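Local coordinates for staphylococcal nuclease domain-containing protein 1 (Drosophila melanogaster, PDB 2WAC), which cleaves RNA and DNA as an endonuclease, works with the RNA-induced silencing complex, and binds peptides carrying symmetrically dimethylated arginine through its Tudor domain, at residues L32-F40 / D65-V73; V73-V83 / K91-L99. All coordinates share one frame; numbering follows the deposited sequence.

How the contacts relate
Both contacts belong to the Tudor part of this Tudor-SN fragment. From the N terminus, strands 5-12 and 17-22 lead into helix 26-42, and contact 1 brings its 32-40 portion against 65-73, closing a loop that contains strand 57-61. The chain then runs along strand 68-77, which serves both contacts, Val-73 being common to them. Contact 2 follows in series, neither nested in contact 1 nor crossing it: 73-83 meets 91-99 across a short connection of seven residues. Contact 1 fastens the helix to the antiparallel Tudor sheet, while contact 2 builds that sheet's strand 91-95 edge. Their centres lie about 16 Å apart, bridged by Asn-66 OD1 and Arg-98 NH2, a probable hydrogen bond.

Contact 1. Residues L32-F40 / D65-V73; sequences LMSKLHADF and DNQWYRAKV
Phe-40 leans over one face of the Trp-68 indole. CB lies over the five-membered ring in a CH-pi contact, 4.1 Å from that ring's centroid. CG sits near Trp-68 CG, CD2 drops to 3.4 Å from Trp-68 CD2, and CE2 continues over the six-membered part to Trp-68 CE3. With the planes 47° apart, the pair is neither stacked nor edge-to-face. Bulky aromatics suit the 8.5 Å separation between the axes of helix 32-40 and strand 68-73, which they span by direct contact in the Tudor barrel, an SH3-like fold; here the strand lies in the region that binds dimethylarginine. One turn back, Leu-36 sets CD2 3.4 Å from Trp-68 O; a chi1 of -169° swings its CG away from the backbone N and carries CD2 toward that carbonyl. The bent chain of Met-33 brings SD obliquely to the Tyr-69 ring, a Met-aromatic contact 4.8 Å from the centroid. Leu-32 CD1 lies over the centre of one guanidinium face of Arg-70, 3.9 Å from CZ; NH1 binds the Phe-106 and Glu-109 carbonyls, NH2 Asp-87 and the Lys-110 carbonyl. More exposed, His-37 ND1 donates in its ring plane to Gln-67 OE1 over 3.3 Å, a bent bond (139°).

Contact 2. Residues V73-V83 / K91-L99; sequences VERVQGSNATV and KETLPTNRL
Ala-81 and Leu-94 pair through both backbone groups: Ala-81 N gives a 2.7 Å bond to Leu-94 O, and Leu-94 N returns one to Ala-81 O. The next hydrogen-bonded pair, Val-83 with Glu-92, repeats the exchange, Val-83 N reaching Glu-92 O nearly straight (173°). This is the antiparallel ladder of hairpin 80-85/91-95 in the Tudor sheet. Between these pairs, at a non-hydrogen-bonded position, beta-branched Thr-82 and Thr-93 suit the extended strands; chi1 near -58° sets each OG1 anti to the carbonyl carbon, where the hydroxyls meet, OG1 to OG1 at 3.0 Å. Pro-95 faces Asn-80 at another such position, where its missing N-H costs this ladder nothing; one residue on, Thr-96 N donates to Ser-79 O at 2.8 Å. That carbonyl also accepts from a water that in turn accepts from Asn-97 N, and a second water joins Gly-78 O to Thr-96 OG1. On the face carrying Ala-81, Val-83 and Leu-94, contacts to Leu-99 are apolar: small Ala-81 sets CB 3.9 Å from Leu-99 CD1, and Val-83 CG1 meets Leu-99 CD2. Glu-92, polar on this face, has OE2 satisfied by the Tyr-85 hydroxyl and OE1 by that of Thr-63. At the classic bulge where Glu-74 and Arg-75 face Thr-82, Glu-74 OE2 is 4.2 Å from Lys-91 NZ, too far for a salt bridge. A leucine in place of Glu-74 would probably leave the lysine ammonium without this nearby opposite charge. The chemistry implies a hairpin secured chiefly by backbone bonds, with two waters linking the turn's carbonyls to 96-97; the Glu-74/Lys-91 attraction is likely to add only a little.

Contact 1. Residues L32-F40 / D65-V73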
# COMPACT_ATOMS: atom_id res chain seq x y z
N LEU A 32 5.38 19.82 -0.66
CA LEU A 32 4.64 19.80 0.60
C LEU A 32 5.54 19.42 1.78
O LEU A 32 5.51 20.07 2.83
CB LEU A 32 3.44 18.84 0.51
CG LEU A 32 2.33 18.86 1.57
CD1 LEU A 32 1.04 18.27 1.00
CD2 LEU A 32 2.71 18.12 2.84
N MET A 33 6.34 18.37 1.60
CA MET A 33 7.25 17.88 2.64
C MET A 33 8.34 18.88 3.00
O MET A 33 8.78 18.95 4.15
CB MET A 33 7.87 16.53 2.24
CG MET A 33 6.96 15.32 2.45
SD MET A 33 6.46 15.06 4.17
CE MET A 33 4.89 15.90 4.19
N SER A 34 8.77 19.66 2.01
CA SER A 34 9.77 20.70 2.21
C SER A 34 9.21 21.91 2.96
O SER A 34 9.91 22.51 3.79
CB SER A 34 10.36 21.15 0.87
OG SER A 34 11.42 22.07 1.05
N LYS A 35 7.96 22.25 2.68
CA LYS A 35 7.29 23.36 3.36
C LYS A 35 6.90 22.99 4.79
O LYS A 35 6.97 23.83 5.69
CB LYS A 35 6.05 23.82 2.57
CG LYS A 35 6.37 24.44 1.22
CD LYS A 35 5.10 24.75 0.44
CE LYS A 35 5.40 25.18 -0.99
NZ LYS A 35 6.22 26.43 -1.05
N LEU A 36 6.49 21.74 4.98
CA LEU A 36 6.15 21.21 6.30
C LEU A 36 7.37 21.15 7.22
O LEU A 36 7.30 21.54 8.39
CB LEU A 36 5.49 19.83 6.19
CG LEU A 36 4.83 19.24 7.44
CD1 LEU A 36 3.67 20.10 7.94
CD2 LEU A 36 4.37 17.82 7.20
N HIS A 37 8.49 20.66 6.69
CA HIS A 37 9.76 20.63 7.41
C HIS A 37 10.17 22.03 7.89
O HIS A 37 10.53 22.20 9.06
CB HIS A 37 10.86 20.02 6.54
CG HIS A 37 12.24 20.19 7.10
ND1 HIS A 37 12.80 19.30 7.98
CD2 HIS A 37 13.17 21.16 6.90
CE1 HIS A 37 14.02 19.71 8.31
NE2 HIS A 37 14.26 20.84 7.67
N ALA A 38 10.11 23.00 6.99
CA ALA A 38 10.49 24.38 7.29
C ALA A 38 9.55 25.04 8.31
O ALA A 38 10.01 25.74 9.21
CB ALA A 38 10.56 25.21 6.01
N ASP A 39 8.26 24.79 8.15
CA ASP A 39 7.21 25.29 9.04
C ASP A 39 7.45 24.83 10.49
O ASP A 39 7.41 25.64 11.42
CB ASP A 39 5.85 24.78 8.56
CG ASP A 39 4.70 25.70 8.94
OD1 ASP A 39 4.54 26.01 10.14
OD2 ASP A 39 3.94 26.10 8.02
N PHE A 40 7.70 23.53 10.65
CA PHE A 40 7.85 22.91 11.97
C PHE A 40 9.25 23.08 12.57
O PHE A 40 9.47 22.77 13.74
CB PHE A 40 7.45 21.43 11.91
CG PHE A 40 5.97 21.21 12.08
CD1 PHE A 40 5.05 21.77 11.20
CD2 PHE A 40 5.49 20.42 13.12
CE1 PHE A 40 3.68 21.57 11.36
CE2 PHE A 40 4.13 20.20 13.29
CZ PHE A 40 3.22 20.78 12.41
N ASP A 65 12.90 8.88 11.96
CA ASP A 65 13.78 9.97 11.52
C ASP A 65 13.58 11.30 12.27
O ASP A 65 14.32 12.26 12.03
CB ASP A 65 13.67 10.18 10.00
CG ASP A 65 12.26 10.58 9.55
OD1 ASP A 65 11.32 10.58 10.37
OD2 ASP A 65 12.10 10.90 8.35
N ASN A 66 12.60 11.33 13.17
CA ASN A 66 12.18 12.55 13.88
C ASN A 66 11.72 13.69 12.97
O ASN A 66 11.77 14.86 13.35
CB ASN A 66 13.26 13.03 14.88
CG ASN A 66 13.35 12.14 16.10
OD1 ASN A 66 12.47 11.33 16.39
ND2 ASN A 66 14.44 12.28 16.85
N GLN A 67 11.25 13.35 11.77
CA GLN A 67 10.68 14.34 10.87
C GLN A 67 9.15 14.31 10.92
O GLN A 67 8.56 13.30 11.31
CB GLN A 67 11.20 14.15 9.43
CG GLN A 67 12.73 14.17 9.28
CD GLN A 67 13.39 15.40 9.88
OE1 GLN A 67 12.92 16.53 9.71
NE2 GLN A 67 14.51 15.19 10.58
N TRP A 68 8.53 15.43 10.56
CA TRP A 68 7.08 15.59 10.64
C TRP A 68 6.40 15.21 9.32
O TRP A 68 6.82 15.65 8.25
CB TRP A 68 6.72 17.02 11.05
CG TRP A 68 7.17 17.40 12.44
CD1 TRP A 68 8.35 18.00 12.80
CD2 TRP A 68 6.43 17.22 13.66
NE1 TRP A 68 8.39 18.19 14.16
CE2 TRP A 68 7.23 17.72 14.72
CE3 TRP A 68 5.18 16.67 13.97
CZ2 TRP A 68 6.81 17.70 16.05
CZ3 TRP A 68 4.76 16.65 15.30
CH2 TRP A 68 5.58 17.16 16.32
N TYR A 69 5.35 14.38 9.42
CA TYR A 69 4.59 13.90 8.26
C TYR A 69 3.08 14.14 8.47
O TYR A 69 2.62 14.28 9.61
CB TYR A 69 4.83 12.40 8.04
CG TYR A 69 6.25 12.00 7.71
CD1 TYR A 69 7.25 11.99 8.68
CD2 TYR A 69 6.60 11.60 6.42
CE1 TYR A 69 8.55 11.62 8.38
CE2 TYR A 69 7.90 11.22 6.10
CZ TYR A 69 8.87 11.23 7.09
OH TYR A 69 10.16 10.86 6.79
N ARG A 70 2.32 14.17 7.38
CA ARG A 70 0.86 14.20 7.47
C ARG A 70 0.36 12.82 7.90
O ARG A 70 0.84 11.80 7.39
CB ARG A 70 0.22 14.59 6.13
CG ARG A 70 0.61 15.96 5.60
CD ARG A 70 -0.43 16.50 4.63
NE ARG A 70 -0.59 15.66 3.44
CZ ARG A 70 -1.54 15.83 2.52
NH1 ARG A 70 -2.44 16.79 2.65
NH2 ARG A 70 -1.60 15.01 1.47
N ALA A 71 -0.58 12.79 8.84
CA ALA A 71 -1.05 11.52 9.39
C ALA A 71 -2.52 11.55 9.78
O ALA A 71 -3.04 12.59 10.19
CB ALA A 71 -0.18 11.11 10.58
N LYS A 72 -3.18 10.41 9.65
CA LYS A 72 -4.55 10.24 10.09
C LYS A 72 -4.55 9.42 11.38
O LYS A 72 -3.95 8.35 11.43
CB LYS A 72 -5.38 9.54 9.01
CG LYS A 72 -6.82 9.21 9.39
CD LYS A 72 -7.49 8.46 8.25
CE LYS A 72 -8.72 7.70 8.71
NZ LYS A 72 -9.28 6.87 7.60
N VAL A 73 -5.22 9.93 12.41
CA VAL A 73 -5.37 9.20 13.65
C VAL A 73 -6.48 8.16 13.48
O VAL A 73 -7.64 8.50 13.25
CB VAL A 73 -5.69 10.13 14.85
CG1 VAL A 73 -5.91 9.32 16.11
CG2 VAL A 73 -4.57 11.14 15.06

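Contact 2. Residues V73-V83 / K91-L99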
# COMPACT_ATOMS: atom_id res chain seq x y z
N VAL A 73 -5.22 9.93 12.41
CA VAL A 73 -5.37 9.20 13.65
C VAL A 73 -6.48 8.16 13.48
O VAL A 73 -7.64 8.50 13.25
CB VAL A 73 -5.69 10.13 14.85
CG1 VAL A 73 -5.91 9.32 16.11
CG2 VAL A 73 -4.57 11.14 15.06
N GLU A 74 -6.10 6.88 13.57
CA GLU A 74 -7.06 5.79 13.39
C GLU A 74 -7.63 5.25 14.70
O GLU A 74 -8.78 4.83 14.75
CB GLU A 74 -6.43 4.67 12.56
CG GLU A 74 -6.21 5.06 11.10
CD GLU A 74 -5.92 3.87 10.21
OE1 GLU A 74 -5.70 2.77 10.75
OE2 GLU A 74 -5.91 4.05 8.97
N ARG A 75 -6.82 5.28 15.76
CA ARG A 75 -7.24 4.86 17.09
C ARG A 75 -6.46 5.65 18.14
O ARG A 75 -5.26 5.88 17.98
CB ARG A 75 -7.01 3.35 17.28
CG ARG A 75 -7.68 2.74 18.52
CD ARG A 75 -7.33 1.25 18.68
NE ARG A 75 -7.83 0.44 17.57
CZ ARG A 75 -7.66 -0.88 17.45
NH1 ARG A 75 -7.00 -1.57 18.38
NH2 ARG A 75 -8.15 -1.52 16.39
N VAL A 76 -7.15 6.08 19.19
CA VAL A 76 -6.47 6.69 20.35
C VAL A 76 -6.73 5.83 21.58
O VAL A 76 -7.86 5.42 21.84
CB VAL A 76 -6.93 8.15 20.62
CG1 VAL A 76 -6.18 8.74 21.81
CG2 VAL A 76 -6.70 9.02 19.41
N GLN A 77 -5.67 5.55 22.34
CA GLN A 77 -5.77 4.77 23.57
C GLN A 77 -4.87 5.35 24.66
O GLN A 77 -3.68 5.05 24.72
CB GLN A 77 -5.44 3.30 23.29
CG GLN A 77 -5.63 2.36 24.49
CD GLN A 77 -7.06 2.34 25.00
OE1 GLN A 77 -8.00 2.02 24.27
NE2 GLN A 77 -7.24 2.67 26.28
N GLY A 78 -5.46 6.19 25.51
CA GLY A 78 -4.72 6.87 26.57
C GLY A 78 -3.63 7.79 26.03
O GLY A 78 -3.92 8.72 25.27
N SER A 79 -2.39 7.51 26.41
CA SER A 79 -1.23 8.35 26.07
C SER A 79 -0.69 8.13 24.66
O SER A 79 0.22 8.84 24.22
CB SER A 79 -0.10 8.12 27.08
OG SER A 79 -0.53 8.42 28.40
N ASN A 80 -1.24 7.14 23.96
CA ASN A 80 -0.74 6.74 22.64
C ASN A 80 -1.82 6.76 21.57
O ASN A 80 -3.02 6.72 21.87
CB ASN A 80 -0.12 5.33 22.73
CG ASN A 80 0.95 5.23 23.81
OD1 ASN A 80 2.00 5.88 23.73
ND2 ASN A 80 0.69 4.42 24.83
N ALA A 81 -1.40 6.84 20.31
CA ALA A 81 -2.33 6.76 19.18
C ALA A 81 -1.76 5.91 18.05
O ALA A 81 -0.54 5.83 17.88
CB ALA A 81 -2.69 8.15 18.67
N THR A 82 -2.65 5.28 17.29
CA THR A 82 -2.27 4.58 16.07
C THR A 82 -2.56 5.50 14.89
O THR A 82 -3.70 5.93 14.70
CB THR A 82 -3.02 3.24 15.92
OG1 THR A 82 -2.75 2.41 17.06
CG2 THR A 82 -2.58 2.50 14.65
N VAL A 83 -1.52 5.80 14.12
CA VAL A 83 -1.64 6.71 12.98
C VAL A 83 -1.25 6.05 11.65
O VAL A 83 -0.46 5.11 11.62
CB VAL A 83 -0.83 8.03 13.17
CG1 VAL A 83 -1.22 8.73 14.47
CG2 VAL A 83 0.69 7.79 13.12
N LYS A 91 1.97 2.56 8.91
CA LYS A 91 1.29 2.88 10.15
C LYS A 91 2.23 2.64 11.32
O LYS A 91 3.14 1.82 11.23
CB LYS A 91 0.07 1.97 10.34
CG LYS A 91 -1.08 2.17 9.38
CD LYS A 91 -2.19 1.17 9.71
CE LYS A 91 -3.46 1.42 8.92
NZ LYS A 91 -3.32 1.05 7.49
N GLU A 92 2.00 3.36 12.42
CA GLU A 92 2.66 3.05 13.69
C GLU A 92 1.85 3.51 14.91
O GLU A 92 1.01 4.41 14.81
CB GLU A 92 4.09 3.61 13.75
CG GLU A 92 4.20 5.08 14.13
CD GLU A 92 5.64 5.56 14.28
OE1 GLU A 92 6.51 4.74 14.66
OE2 GLU A 92 5.90 6.75 14.02
N THR A 93 2.12 2.88 16.05
CA THR A 93 1.58 3.31 17.33
C THR A 93 2.62 4.16 18.06
O THR A 93 3.79 3.78 18.17
CB THR A 93 1.09 2.12 18.19
OG1 THR A 93 0.08 1.41 17.46
CG2 THR A 93 0.50 2.60 19.51
N LEU A 94 2.16 5.30 18.56
CA LEU A 94 3.00 6.45 18.87
C LEU A 94 2.46 7.23 20.08
O LEU A 94 1.25 7.39 20.19
CB LEU A 94 2.97 7.39 17.65
CG LEU A 94 4.05 8.45 17.56
CD1 LEU A 94 5.38 7.79 17.77
CD2 LEU A 94 4.02 9.18 16.23
N PRO A 95 3.34 7.71 20.99
CA PRO A 95 2.81 8.64 22.00
C PRO A 95 2.16 9.89 21.38
O PRO A 95 2.65 10.40 20.37
CB PRO A 95 4.05 9.04 22.81
CG PRO A 95 5.01 7.92 22.62
CD PRO A 95 4.78 7.44 21.21
N THR A 96 1.07 10.35 21.99
CA THR A 96 0.33 11.51 21.50
C THR A 96 1.10 12.83 21.64
O THR A 96 0.76 13.81 20.98
CB THR A 96 -1.05 11.65 22.19
OG1 THR A 96 -0.87 11.72 23.61
CG2 THR A 96 -1.94 10.46 21.86
N ASN A 97 2.13 12.84 22.48
CA ASN A 97 3.01 14.01 22.58
C ASN A 97 3.90 14.23 21.35
O ASN A 97 4.60 15.24 21.25
CB ASN A 97 3.81 14.04 23.91
CG ASN A 97 4.76 12.87 24.07
OD1 ASN A 97 5.34 12.37 23.11
ND2 ASN A 97 4.93 12.43 25.32
N ARG A 98 3.86 13.28 20.41
CA ARG A 98 4.53 13.42 19.12
C ARG A 98 3.54 13.77 18.00
O ARG A 98 3.86 13.67 16.81
CB ARG A 98 5.31 12.14 18.78
CG ARG A 98 6.55 11.93 19.63
CD ARG A 98 7.25 10.63 19.29
NE ARG A 98 7.97 10.70 18.02
CZ ARG A 98 9.26 11.01 17.89
NH1 ARG A 98 10.00 11.29 18.96
NH2 ARG A 98 9.81 11.03 16.69
N LEU A 99 2.34 14.18 18.41
CA LEU A 99 1.32 14.65 17.49
C LEU A 99 1.06 16.13 17.70
O LEU A 99 1.09 16.62 18.83
CB LEU A 99 0.02 13.86 17.66
CG LEU A 99 0.08 12.32 17.61
CD1 LEU A 99 -1.28 11.72 17.88
CD2 LEU A 99 0.63 11.82 16.29
O HOH W 1 -3.38 11.35 25.11
O HOH W 2 1.77 11.06 25.17